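Local atomic coordinates of GH26C (Muricauda sp. MAR_2010_75, PDB entry 6Q78), a protein that probably hydrolyses internal beta-1,4-mannosidic bonds in mannan-type polysaccharides, as an endo-mannanase of glycoside hydrolase family 26. Residues F81-Q86 and P400-A405; P110-S115 and V153-W158; I221-H226 and A268-N273; M294-Y299 and Q315-V320; A331-T336 and G368-W373. One frame throughout, in Å; residues are numbered along the deposited sequence.

Interaction 1 (F81-Q86 and P400-A405)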
# COMPACT_ATOMS: atom_id res chain seq x y z
N PHE A 81 -5.28 13.84 4.38
CA PHE A 81 -4.75 12.52 4.06
C PHE A 81 -3.65 12.11 5.04
O PHE A 81 -2.87 12.94 5.52
CB PHE A 81 -4.23 12.43 2.60
CG PHE A 81 -3.24 13.49 2.25
CD1 PHE A 81 -1.89 13.30 2.50
CD2 PHE A 81 -3.64 14.67 1.65
CE1 PHE A 81 -0.96 14.29 2.21
CE2 PHE A 81 -2.72 15.67 1.32
CZ PHE A 81 -1.37 15.48 1.59
N ILE A 82 -3.58 10.81 5.31
CA ILE A 82 -2.51 10.28 6.15
C ILE A 82 -1.26 10.11 5.32
O ILE A 82 -1.33 9.69 4.16
CB ILE A 82 -2.97 8.94 6.76
CG1 ILE A 82 -4.15 9.19 7.71
CG2 ILE A 82 -1.84 8.26 7.52
CD1 ILE A 82 -4.85 7.89 8.19
N VAL A 83 -0.11 10.42 5.92
CA VAL A 83 1.19 10.17 5.31
C VAL A 83 1.89 9.06 6.07
O VAL A 83 2.05 9.14 7.29
CB VAL A 83 2.04 11.45 5.31
CG1 VAL A 83 3.49 11.17 4.93
CG2 VAL A 83 1.40 12.46 4.33
N GLY A 84 2.35 8.05 5.33
CA GLY A 84 3.12 6.99 5.94
C GLY A 84 4.37 6.61 5.17
O GLY A 84 4.75 7.26 4.19
N GLN A 85 5.03 5.53 5.60
CA GLN A 85 6.26 5.10 4.96
C GLN A 85 6.44 3.59 5.14
O GLN A 85 6.15 3.03 6.22
CB GLN A 85 7.48 5.88 5.50
CG GLN A 85 8.81 5.51 4.82
CD GLN A 85 9.86 6.63 4.97
OE1 GLN A 85 9.83 7.43 5.91
NE2 GLN A 85 10.78 6.68 4.02
N GLN A 86 6.92 2.96 4.07
CA GLN A 86 7.22 1.53 4.10
C GLN A 86 8.32 1.27 5.12
O GLN A 86 9.34 1.97 5.15
CB GLN A 86 7.71 1.11 2.70
CG GLN A 86 7.89 -0.38 2.53
CD GLN A 86 6.58 -1.12 2.40
OE1 GLN A 86 5.52 -0.52 2.31
NE2 GLN A 86 6.66 -2.46 2.37
N PRO A 400 -2.16 21.76 6.82
CA PRO A 400 -3.29 21.20 7.58
C PRO A 400 -3.79 19.88 7.02
O PRO A 400 -4.26 19.03 7.80
CB PRO A 400 -4.35 22.32 7.54
CG PRO A 400 -3.92 23.23 6.45
CD PRO A 400 -2.43 23.13 6.34
N GLU A 401 -3.69 19.66 5.71
CA GLU A 401 -4.16 18.42 5.11
C GLU A 401 -3.38 17.20 5.60
O GLU A 401 -3.90 16.08 5.55
CB GLU A 401 -4.02 18.50 3.58
CG GLU A 401 -5.02 19.46 2.87
CD GLU A 401 -4.79 20.96 3.13
OE1 GLU A 401 -3.65 21.34 3.46
OE2 GLU A 401 -5.75 21.77 3.00
N VAL A 402 -2.13 17.37 6.02
CA VAL A 402 -1.27 16.20 6.30
C VAL A 402 -1.53 15.67 7.70
O VAL A 402 -1.49 16.42 8.69
CB VAL A 402 0.22 16.56 6.13
CG1 VAL A 402 1.12 15.49 6.73
CG2 VAL A 402 0.57 16.79 4.67
N ILE A 403 -1.75 14.36 7.80
CA ILE A 403 -1.97 13.67 9.08
C ILE A 403 -0.81 12.70 9.33
O ILE A 403 -0.63 11.74 8.57
CB ILE A 403 -3.32 12.92 9.07
CG1 ILE A 403 -4.45 13.91 8.83
CG2 ILE A 403 -3.57 12.10 10.34
CD1 ILE A 403 -5.80 13.24 8.67
N LEU A 404 -0.04 12.94 10.40
CA LEU A 404 0.96 12.01 10.93
C LEU A 404 0.40 11.36 12.20
O LEU A 404 -0.74 11.62 12.59
CB LEU A 404 2.27 12.74 11.20
CG LEU A 404 2.94 13.39 9.99
CD1 LEU A 404 4.22 14.15 10.38
CD2 LEU A 404 3.26 12.36 8.92
N ALA A 405 1.21 10.55 12.89
CA ALA A 405 0.70 9.85 14.07
C ALA A 405 0.12 10.81 15.10
O ALA A 405 -0.94 10.55 15.66
CB ALA A 405 1.80 9.00 14.73
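The F81 ring leans over the start of segment 400-405, with CE2 3.8 Å from E401 CB and CE1 3.8 Å from V402 CG2. Its chi1 of 54° puts CG between the backbone N and the carbonyl carbon, which swings the ring back towards the neighbouring segment, and E401 O lies above one face near the rim. Were F81 cut back to an alanine, E401 CB and V402 CG2 would probably lose their cover, and a gap would open beside L360. In the backbone the two strands run parallel for a short way. F81 gives its N-H to E401 O (2.9 Å) and takes the N-H of I403 on its own O (2.9 Å), and V83 N then bonds to I403 O at 3.0 Å. The side chains alternate: I82 CG1 rests 4.0 Å from I403 CG2 on one face of the sheet, while F81 and V402 share the other. Past the last bond, V83 and L404 lie side by side, CB to CD2 3.9 Å. Strand 402-403 is thus a short extra strand on 81-86, itself bonded to strands 112-116 and 369-372; V83 and V402 also meet F396 of helix 390-397, and F81 meets helix 351-361.

Interaction 2 (P110-S115 and V153-W158)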
# COMPACT_ATOMS: atom_id res chain seq x y z
N PRO A 110 5.08 8.41 11.55
CA PRO A 110 4.14 8.47 10.43
C PRO A 110 2.74 8.05 10.88
O PRO A 110 2.58 7.41 11.93
CB PRO A 110 4.75 7.47 9.42
CG PRO A 110 5.51 6.50 10.31
CD PRO A 110 6.07 7.33 11.43
N GLY A 111 1.72 8.39 10.06
CA GLY A 111 0.38 7.91 10.40
C GLY A 111 0.03 6.55 9.84
O GLY A 111 -1.03 6.01 10.13
N LEU A 112 0.93 5.99 9.05
CA LEU A 112 0.70 4.73 8.35
C LEU A 112 2.02 3.99 8.20
O LEU A 112 3.07 4.61 7.97
CB LEU A 112 0.03 4.99 6.99
CG LEU A 112 -0.15 3.85 6.00
CD1 LEU A 112 -1.37 4.19 5.14
CD2 LEU A 112 1.04 3.69 5.15
N LEU A 113 1.96 2.68 8.36
CA LEU A 113 3.12 1.80 8.20
C LEU A 113 2.87 0.85 7.03
O LEU A 113 1.83 0.19 6.99
CB LEU A 113 3.32 0.97 9.46
CG LEU A 113 4.42 -0.11 9.38
CD1 LEU A 113 5.77 0.59 9.15
CD2 LEU A 113 4.43 -0.99 10.60
N GLY A 114 3.83 0.77 6.11
CA GLY A 114 3.79 -0.21 5.03
C GLY A 114 4.67 -1.39 5.38
O GLY A 114 5.79 -1.23 5.88
N SER A 115 4.14 -2.59 5.14
CA SER A 115 4.90 -3.85 5.29
C SER A 115 4.69 -4.72 4.06
O SER A 115 3.95 -4.36 3.14
CB SER A 115 4.36 -4.62 6.51
OG SER A 115 4.64 -3.83 7.69
N VAL A 153 -2.42 3.24 10.60
CA VAL A 153 -2.97 2.35 9.58
C VAL A 153 -1.85 1.46 9.07
O VAL A 153 -0.72 1.90 8.89
CB VAL A 153 -3.55 3.21 8.45
CG1 VAL A 153 -4.05 2.37 7.29
CG2 VAL A 153 -4.67 4.12 8.96
N ASN A 154 -2.16 0.19 8.78
CA ASN A 154 -1.20 -0.78 8.23
C ASN A 154 -1.60 -1.20 6.83
O ASN A 154 -2.74 -1.61 6.61
CB ASN A 154 -1.12 -2.05 9.10
CG ASN A 154 -0.35 -1.85 10.38
OD1 ASN A 154 0.89 -1.82 10.37
ND2 ASN A 154 -1.05 -1.71 11.49
N VAL A 155 -0.66 -1.12 5.89
CA VAL A 155 -0.85 -1.57 4.51
C VAL A 155 0.21 -2.62 4.21
O VAL A 155 1.39 -2.43 4.54
CB VAL A 155 -0.75 -0.38 3.53
CG1 VAL A 155 -1.11 -0.86 2.11
CG2 VAL A 155 -1.64 0.76 3.96
N PHE A 156 -0.19 -3.74 3.58
CA PHE A 156 0.74 -4.75 3.09
C PHE A 156 0.70 -4.87 1.58
O PHE A 156 -0.39 -5.05 1.01
CB PHE A 156 0.39 -6.15 3.61
CG PHE A 156 0.93 -6.47 4.98
CD1 PHE A 156 0.37 -5.87 6.13
CD2 PHE A 156 1.99 -7.35 5.12
CE1 PHE A 156 0.85 -6.19 7.41
CE2 PHE A 156 2.45 -7.69 6.41
CZ PHE A 156 1.87 -7.11 7.55
N CYS A 157 1.87 -4.81 0.95
CA CYS A 157 2.05 -5.25 -0.43
C CYS A 157 2.63 -6.66 -0.37
O CYS A 157 2.79 -7.25 0.70
CB CYS A 157 2.91 -4.26 -1.22
SG CYS A 157 4.62 -4.12 -0.59
N TRP A 158 2.91 -7.25 -1.55
CA TRP A 158 3.38 -8.64 -1.60
C TRP A 158 4.33 -8.79 -2.78
O TRP A 158 3.89 -9.01 -3.92
CB TRP A 158 2.18 -9.56 -1.74
CG TRP A 158 2.54 -11.01 -1.64
CD1 TRP A 158 3.72 -11.56 -1.16
CD2 TRP A 158 1.70 -12.12 -1.96
NE1 TRP A 158 3.66 -12.95 -1.20
CE2 TRP A 158 2.42 -13.31 -1.68
CE3 TRP A 158 0.41 -12.22 -2.48
CZ2 TRP A 158 1.87 -14.57 -1.86
CZ3 TRP A 158 -0.12 -13.49 -2.70
CH2 TRP A 158 0.60 -14.63 -2.39
O HOH W 1 2.14 -2.55 7.95
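L112 and V155 make the tight side of this contact: L112 CD1 comes to 3.6 Å from V155 CG2 and also touches V153 CG1 at 3.9 Å. A chi1 of 172° puts the leucine's CG anti to the backbone N, from where CD1 reaches both valines. S115 is just as snug on the other face of the sheet, where its CB stands over the centre of the F156 ring, 3.7 Å from the centroid. Five backbone hydrogen bonds tie the strands in parallel, from V153 N to G111 O at one end to C157 N to S115 O at the other; the bond from L113 N to V153 O measures 2.8 Å. The looser part lies between S115 and N154. There a water links the polar groups, bonded to L113 O (2.9 Å), S115 OG (2.8 Å) and N154 OD1 (2.8 Å), and L113 CD2 touches N154 OD1 at 3.6 Å. S115, N154 and F156 also reach helix 132-150, so the water sits in the layer between sheet and helix. Strand 112-116, helix 132-150 and strand 153-157 form a beta-alpha-beta unit, as in TIM barrels.

Interaction 3 (I221-H226 and A268-N273)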
# COMPACT_ATOMS: atom_id res chain seq x y z
N ILE A 221 -4.73 -3.35 5.20
CA ILE A 221 -5.03 -3.14 3.78
C ILE A 221 -4.07 -4.01 2.98
O ILE A 221 -2.86 -3.90 3.13
CB ILE A 221 -4.85 -1.66 3.42
CG1 ILE A 221 -5.81 -0.78 4.24
CG2 ILE A 221 -5.00 -1.48 1.90
CD1 ILE A 221 -5.52 0.67 4.14
N PHE A 222 -4.62 -4.91 2.18
CA PHE A 222 -3.83 -5.84 1.38
C PHE A 222 -3.87 -5.36 -0.07
O PHE A 222 -4.96 -5.18 -0.67
CB PHE A 222 -4.44 -7.24 1.53
CG PHE A 222 -3.75 -8.33 0.73
CD1 PHE A 222 -4.52 -9.27 0.03
CD2 PHE A 222 -2.38 -8.48 0.75
CE1 PHE A 222 -3.91 -10.33 -0.64
CE2 PHE A 222 -1.77 -9.52 0.03
CZ PHE A 222 -2.55 -10.44 -0.62
N ARG A 223 -2.67 -5.11 -0.63
CA ARG A 223 -2.48 -4.50 -1.96
C ARG A 223 -1.66 -5.44 -2.84
O ARG A 223 -0.47 -5.20 -3.03
CB ARG A 223 -1.78 -3.15 -1.81
CG ARG A 223 -1.68 -2.33 -3.09
CD ARG A 223 -1.15 -0.93 -2.78
NE ARG A 223 0.24 -0.95 -2.33
CZ ARG A 223 1.29 -0.76 -3.13
NH1 ARG A 223 1.16 -0.54 -4.44
NH2 ARG A 223 2.51 -0.74 -2.62
N PRO A 224 -2.25 -6.51 -3.37
CA PRO A 224 -1.47 -7.53 -4.09
C PRO A 224 -1.35 -7.20 -5.58
O PRO A 224 -2.15 -6.44 -6.14
CB PRO A 224 -2.34 -8.79 -3.94
CG PRO A 224 -3.76 -8.22 -3.94
CD PRO A 224 -3.66 -6.91 -3.14
N PHE A 225 -0.33 -7.81 -6.20
CA PHE A 225 -0.19 -7.77 -7.67
C PHE A 225 -0.22 -6.34 -8.18
O PHE A 225 -0.86 -5.99 -9.18
CB PHE A 225 -1.23 -8.70 -8.37
CG PHE A 225 -1.21 -10.09 -7.80
CD1 PHE A 225 -0.07 -10.87 -7.97
CD2 PHE A 225 -2.28 -10.60 -7.06
CE1 PHE A 225 0.01 -12.14 -7.42
CE2 PHE A 225 -2.22 -11.87 -6.51
CZ PHE A 225 -1.07 -12.65 -6.71
N HIS A 226 0.56 -5.50 -7.50
CA HIS A 226 0.58 -4.07 -7.81
C HIS A 226 1.47 -3.76 -9.02
O HIS A 226 2.34 -4.54 -9.45
CB HIS A 226 1.08 -3.28 -6.58
CG HIS A 226 2.50 -3.58 -6.19
ND1 HIS A 226 2.93 -4.86 -5.90
CD2 HIS A 226 3.58 -2.76 -6.02
CE1 HIS A 226 4.21 -4.82 -5.58
NE2 HIS A 226 4.63 -3.56 -5.64
N ALA A 268 -6.84 -3.41 -1.80
CA ALA A 268 -6.38 -2.24 -2.55
C ALA A 268 -5.84 -2.65 -3.91
O ALA A 268 -4.97 -3.52 -4.00
CB ALA A 268 -5.27 -1.53 -1.75
N PHE A 269 -6.32 -1.98 -4.95
CA PHE A 269 -5.94 -2.18 -6.35
C PHE A 269 -5.05 -1.02 -6.75
O PHE A 269 -5.44 0.15 -6.59
CB PHE A 269 -7.25 -2.11 -7.17
CG PHE A 269 -7.08 -2.10 -8.68
CD1 PHE A 269 -6.86 -3.30 -9.37
CD2 PHE A 269 -7.24 -0.92 -9.40
CE1 PHE A 269 -6.76 -3.31 -10.77
CE2 PHE A 269 -7.14 -0.93 -10.81
CZ PHE A 269 -6.89 -2.12 -11.49
N SER A 270 -3.87 -1.29 -7.31
CA SER A 270 -2.97 -0.18 -7.65
C SER A 270 -2.06 -0.47 -8.82
O SER A 270 -1.04 -1.17 -8.69
CB SER A 270 -2.16 0.29 -6.44
OG SER A 270 -1.30 -0.75 -6.05
N PRO A 271 -2.37 0.10 -9.99
CA PRO A 271 -1.39 0.13 -11.09
C PRO A 271 -0.27 1.10 -10.72
O PRO A 271 -0.32 1.78 -9.68
CB PRO A 271 -2.19 0.71 -12.26
CG PRO A 271 -3.26 1.59 -11.57
CD PRO A 271 -3.62 0.81 -10.30
N ASP A 272 0.73 1.17 -11.59
CA ASP A 272 1.70 2.26 -11.56
C ASP A 272 1.04 3.45 -12.24
O ASP A 272 -0.15 3.68 -12.00
CB ASP A 272 2.98 1.81 -12.26
CG ASP A 272 4.19 2.58 -11.80
OD1 ASP A 272 4.49 3.61 -12.43
OD2 ASP A 272 4.87 2.13 -10.84
N ASN A 273 1.77 4.23 -13.03
CA ASN A 273 1.25 5.51 -13.52
C ASN A 273 0.96 5.53 -15.02
O ASN A 273 0.87 6.61 -15.61
CB ASN A 273 2.21 6.65 -13.17
CG ASN A 273 3.51 6.55 -13.96
OD1 ASN A 273 3.61 5.74 -14.88
ND2 ASN A 273 4.48 7.38 -13.64
O HOH W 2 -2.83 -3.83 -6.05
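R223 NH1 donates to S270 OG at 2.9 Å, a nearly straight bond (164°) that meets the guanidinium edge in its plane. The serine is one of several anchors on this arginine: NH1 also forms a salt bridge with D297, and NH2 one with E335. Between them they fix the rotation of the guanidinium. The extended chain brings CD to 3.3 Å from S270 OG, and the bend at chi3 (68°) turns the guanidinium so that NH1 meets the same oxygen. In the backbone, A268 N bonds to F222 O at 2.8 Å. Further along the two segments part, and a water bridges the gap, giving protons to P224 O (2.7 Å) and A268 O (3.0 Å) and weakly accepting one from S270 N. In the packing, A268 CB sits 3.7 Å from I221 CG2 and also touches R223 CB, so the small alanine fills the space between alternate residues of the facing strand. H226 CB lies 3.5 Å from S270 OG, while the imidazole leads away and its NE2 bonds to a bound Tris molecule, probably from the crystallisation liquor. All this happens where strands 220-223 and 265-269 run out into loops at their C-terminal ends. In a TIM-barrel glycosidase of clan GH-A that is the active-site rim, with the acid/base glutamate at the end of the fourth barrel strand, consistent with E227 directly after H226.

Interaction 4 (M294-Y299 and Q315-V320)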
# COMPACT_ATOMS: atom_id res chain seq x y z
N MET A 294 -8.94 2.25 -4.24
CA MET A 294 -8.44 2.49 -5.59
C MET A 294 -7.17 3.30 -5.44
O MET A 294 -7.20 4.46 -5.02
CB MET A 294 -9.47 3.27 -6.42
CG MET A 294 -10.59 2.40 -6.89
SD MET A 294 -11.86 3.38 -7.68
CE MET A 294 -12.50 2.10 -8.79
N GLY A 295 -6.04 2.68 -5.78
CA GLY A 295 -4.76 3.33 -5.65
C GLY A 295 -4.02 3.46 -6.97
O GLY A 295 -4.47 3.03 -8.04
N MET A 296 -2.88 4.13 -6.89
CA MET A 296 -1.87 4.10 -7.95
C MET A 296 -0.53 4.39 -7.30
O MET A 296 -0.45 5.04 -6.25
CB MET A 296 -2.14 5.14 -9.05
CG MET A 296 -1.98 6.57 -8.52
SD MET A 296 -2.16 7.81 -9.83
CE MET A 296 -0.79 7.34 -10.95
N ASP A 297 0.52 3.87 -7.93
CA ASP A 297 1.90 4.20 -7.57
C ASP A 297 2.45 5.21 -8.57
O ASP A 297 2.19 5.11 -9.78
CB ASP A 297 2.78 2.95 -7.55
CG ASP A 297 2.34 1.95 -6.49
OD1 ASP A 297 1.46 2.32 -5.69
OD2 ASP A 297 2.90 0.85 -6.43
N ASN A 298 3.20 6.19 -8.09
CA ASN A 298 3.77 7.16 -9.02
C ASN A 298 5.10 7.69 -8.50
O ASN A 298 5.13 8.57 -7.63
CB ASN A 298 2.80 8.29 -9.29
CG ASN A 298 3.13 9.04 -10.58
OD1 ASN A 298 4.23 8.89 -11.13
ND2 ASN A 298 2.16 9.84 -11.09
N TYR A 299 6.19 7.19 -9.08
CA TYR A 299 7.50 7.81 -8.96
C TYR A 299 7.89 8.55 -10.23
O TYR A 299 8.52 9.61 -10.16
CB TYR A 299 8.58 6.75 -8.72
CG TYR A 299 8.33 5.89 -7.48
CD1 TYR A 299 7.52 4.75 -7.54
CD2 TYR A 299 8.86 6.27 -6.24
CE1 TYR A 299 7.33 3.96 -6.39
CE2 TYR A 299 8.63 5.53 -5.11
CZ TYR A 299 7.89 4.37 -5.20
OH TYR A 299 7.68 3.61 -4.05
N GLN A 315 -3.28 14.95 -12.60
CA GLN A 315 -4.34 14.49 -13.50
C GLN A 315 -4.63 13.01 -13.29
O GLN A 315 -5.80 12.58 -13.32
CB GLN A 315 -3.95 14.76 -14.96
CG GLN A 315 -4.00 16.24 -15.29
CD GLN A 315 -3.33 16.60 -16.60
OE1 GLN A 315 -2.71 15.76 -17.24
NE2 GLN A 315 -3.46 17.86 -16.99
N LYS A 316 -3.59 12.19 -13.12
CA LYS A 316 -3.83 10.78 -12.94
C LYS A 316 -4.48 10.52 -11.58
O LYS A 316 -5.42 9.73 -11.48
CB LYS A 316 -2.52 10.02 -13.12
CG LYS A 316 -1.97 10.09 -14.56
CD LYS A 316 -0.52 9.59 -14.56
CE LYS A 316 0.13 9.81 -15.94
NZ LYS A 316 1.55 9.27 -15.84
N LEU A 317 -4.01 11.21 -10.53
CA LEU A 317 -4.62 11.02 -9.22
C LEU A 317 -6.07 11.49 -9.20
O LEU A 317 -6.89 10.93 -8.44
CB LEU A 317 -3.78 11.68 -8.11
CG LEU A 317 -4.04 11.20 -6.67
CD1 LEU A 317 -3.88 9.69 -6.55
CD2 LEU A 317 -3.09 11.91 -5.71
N LYS A 318 -6.40 12.53 -10.01
CA LYS A 318 -7.78 13.01 -10.06
C LYS A 318 -8.69 11.97 -10.68
O LYS A 318 -9.86 11.83 -10.28
CB LYS A 318 -7.85 14.34 -10.83
CG LYS A 318 -9.27 14.92 -10.92
CD LYS A 318 -9.77 15.35 -9.53
CE LYS A 318 -11.11 16.13 -9.67
NZ LYS A 318 -11.75 16.35 -8.35
N ILE A 319 -8.18 11.22 -11.67
CA ILE A 319 -8.95 10.11 -12.23
C ILE A 319 -9.28 9.11 -11.13
O ILE A 319 -10.42 8.64 -11.03
CB ILE A 319 -8.15 9.43 -13.35
CG1 ILE A 319 -8.09 10.32 -14.61
CG2 ILE A 319 -8.72 8.08 -13.66
CD1 ILE A 319 -7.08 9.79 -15.63
N VAL A 320 -8.26 8.67 -10.39
CA VAL A 320 -8.49 7.74 -9.28
C VAL A 320 -9.49 8.34 -8.30
O VAL A 320 -10.41 7.66 -7.84
CB VAL A 320 -7.16 7.38 -8.60
CG1 VAL A 320 -7.35 6.38 -7.41
CG2 VAL A 320 -6.16 6.82 -9.64
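M296 reaches out from its strand and lays its thioether against one turn of the helix, with SD 3.9 Å from L317 N and CE 3.9 Å from K316 CB. The two elements belong to strand 293-298, helix 306-327 and strand 330-336, a beta-alpha-beta unit of the TIM barrel. Helix and strand run nearly antiparallel, at 164°, with their axes 8.8 Å apart, and no hydrogen bond joins them: the contact is apolar. Two torsions shape the methionine. Its chi1 of 66° turns CG between the backbone N and carbonyl carbon, and the bend at chi3 (-60°) hooks the methyl over K316, whose side chain it meets at about a right angle. L317 CD1 flanks M296 CG at 4.2 Å, and V320 CG2 closes on the sulfur at 4.1 Å.

The next shell holds these groups in place. K316 runs out fully extended past N298, carrying its NZ to a salt bridge with D301 and a hydrogen bond to N273 O; it also has a cation-pi contact with F276. N298 ND2 bonds to the same D301, so strand end and helix lysine share one carboxylate. Behind M296, L333 of the following strand packs on it, and A331 supports V320. At the M294 end of the interface V320 is wedged tightly into the strand: its CG1 touches M294 CB at 3.9 Å and presses to within 3.1 Å of M294 O.

Interaction 5 (A331-T336 and G368-W373)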
# COMPACT_ATOMS: atom_id res chain seq x y z
N ALA A 331 -9.70 6.52 -2.30
CA ALA A 331 -8.58 6.70 -3.23
C ALA A 331 -7.26 6.87 -2.48
O ALA A 331 -7.23 7.29 -1.31
CB ALA A 331 -8.83 7.90 -4.15
N SER A 332 -6.15 6.55 -3.17
CA SER A 332 -4.84 6.67 -2.51
C SER A 332 -3.73 6.74 -3.54
O SER A 332 -3.82 6.12 -4.60
CB SER A 332 -4.56 5.49 -1.56
OG SER A 332 -3.18 5.41 -1.18
N LEU A 333 -2.69 7.51 -3.23
CA LEU A 333 -1.40 7.38 -3.92
C LEU A 333 -0.61 6.39 -3.06
O LEU A 333 0.04 6.75 -2.07
CB LEU A 333 -0.71 8.74 -4.04
CG LEU A 333 0.67 8.73 -4.73
CD1 LEU A 333 0.55 8.24 -6.19
CD2 LEU A 333 1.24 10.19 -4.69
N THR A 334 -0.66 5.11 -3.44
CA THR A 334 -0.18 4.04 -2.56
C THR A 334 1.36 3.93 -2.47
O THR A 334 1.85 3.35 -1.50
CB THR A 334 -0.83 2.68 -2.92
OG1 THR A 334 -0.85 2.51 -4.34
CG2 THR A 334 -2.25 2.63 -2.46
N GLU A 335 2.11 4.48 -3.41
CA GLU A 335 3.56 4.56 -3.32
C GLU A 335 3.96 5.82 -4.05
O GLU A 335 3.47 6.07 -5.15
CB GLU A 335 4.32 3.46 -4.07
CG GLU A 335 4.25 2.12 -3.40
CD GLU A 335 5.20 1.14 -4.01
OE1 GLU A 335 6.30 1.55 -4.46
OE2 GLU A 335 4.87 -0.10 -4.00
N THR A 336 4.90 6.58 -3.46
CA THR A 336 5.49 7.71 -4.14
C THR A 336 6.82 8.05 -3.48
O THR A 336 7.25 7.39 -2.52
CB THR A 336 4.53 8.92 -4.14
OG1 THR A 336 4.97 9.89 -5.11
CG2 THR A 336 4.46 9.54 -2.74
N GLY A 368 -7.31 9.04 0.83
CA GLY A 368 -7.24 8.71 2.25
C GLY A 368 -5.83 8.70 2.76
O GLY A 368 -5.59 9.01 3.94
N PHE A 369 -4.86 8.34 1.92
CA PHE A 369 -3.49 8.22 2.39
C PHE A 369 -2.52 8.23 1.23
O PHE A 369 -2.89 7.95 0.09
CB PHE A 369 -3.28 6.98 3.27
CG PHE A 369 -3.41 5.68 2.55
CD1 PHE A 369 -4.62 5.05 2.46
CD2 PHE A 369 -2.30 5.07 1.99
CE1 PHE A 369 -4.73 3.78 1.80
CE2 PHE A 369 -2.39 3.80 1.36
CZ PHE A 369 -3.61 3.18 1.28
N THR A 370 -1.27 8.58 1.54
CA THR A 370 -0.17 8.34 0.64
C THR A 370 0.97 7.73 1.42
O THR A 370 1.05 7.89 2.64
CB THR A 370 0.21 9.58 -0.15
OG1 THR A 370 1.17 9.20 -1.16
CG2 THR A 370 0.81 10.61 0.77
N MET A 371 1.84 7.01 0.73
CA MET A 371 2.95 6.33 1.40
C MET A 371 4.24 6.45 0.60
O MET A 371 4.27 6.19 -0.61
CB MET A 371 2.63 4.84 1.60
CG MET A 371 3.61 4.10 2.56
SD MET A 371 3.44 2.32 2.41
CE MET A 371 4.23 1.99 0.82
N PHE A 372 5.31 6.83 1.30
CA PHE A 372 6.65 6.82 0.75
C PHE A 372 7.25 5.42 0.83
O PHE A 372 6.93 4.63 1.74
CB PHE A 372 7.51 7.76 1.61
CG PHE A 372 7.14 9.21 1.46
CD1 PHE A 372 7.50 9.91 0.31
CD2 PHE A 372 6.43 9.89 2.45
CE1 PHE A 372 7.16 11.25 0.15
CE2 PHE A 372 6.11 11.24 2.28
CZ PHE A 372 6.47 11.91 1.13
N TRP A 373 8.12 5.10 -0.14
CA TRP A 373 8.89 3.88 -0.01
C TRP A 373 9.91 4.02 1.13
O TRP A 373 10.03 5.08 1.75
CB TRP A 373 9.52 3.48 -1.36
CG TRP A 373 9.84 2.02 -1.43
CD1 TRP A 373 11.08 1.47 -1.63
CD2 TRP A 373 8.92 0.92 -1.29
NE1 TRP A 373 10.99 0.10 -1.61
CE2 TRP A 373 9.69 -0.27 -1.41
CE3 TRP A 373 7.54 0.82 -1.08
CZ2 TRP A 373 9.12 -1.55 -1.31
CZ3 TRP A 373 6.97 -0.45 -0.99
CH2 TRP A 373 7.76 -1.62 -1.10
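The seventh and eighth strands of the barrel, 331-334 and 369-372, lie side by side here, parallel to within 6°, and a beta bulge interrupts their register. S332 and F369 meet near the start. The serine OG bonds to F369 O at 2.9 Å, coming from above the carbonyl plane, while also standing 3.1 Å over the phenylalanine ring towards its rim; S332 CB covers the centre. A chi1 of 67° turns the ring towards the neighbouring strand, where it also meets T334 CG2. Replacing F369 with a serine is likely to uncover S332 and T334 CG2 and leave a gap beside I82. On the opposite face of the sheet T370 OG1 donates to L333 O (2.8 Å), in the carbonyl plane and on a lone pair, strengthening a place where the backbone bond from M371 N is weak. At the bulge T334 and E335 together face M371, and pairing resumes, one residue out of step, with T336 N to M371 O at 2.9 Å; the following bond is weak. E335 then runs alongside W373, its carboxylate 18° from the indole plane and OE1 3.7 Å from CE3. Besides R223, that carboxylate has Y299 as a partner, and the bound Tris, probably from the crystallisation liquor, bonds to OE2. A glutamate ending the seventh strand matches the position of the nucleophile in clan GH-A glycosidases, so this is probably part of the catalytic centre.

All five contacts share one curled parallel sheet, the wall of the TIM barrel. Interaction 1 joins residues more than 300 positions apart, bringing the chain's late strand 402-403 back to the first; interactions 2, 3, 4 and 5 follow one another in the sequence between its two halves. Strand 81-86 hydrogen-bonds to both 112-116 and 369-372, which closes the ring between interactions 2 and 5. Centres range from about 9 Å apart (1 and 5, and 4 and 5) to about 19 Å (1 and 3). Interactions 3, 4 and 5 converge at the C-terminal strand ends, so segments distant in sequence build one probable active site.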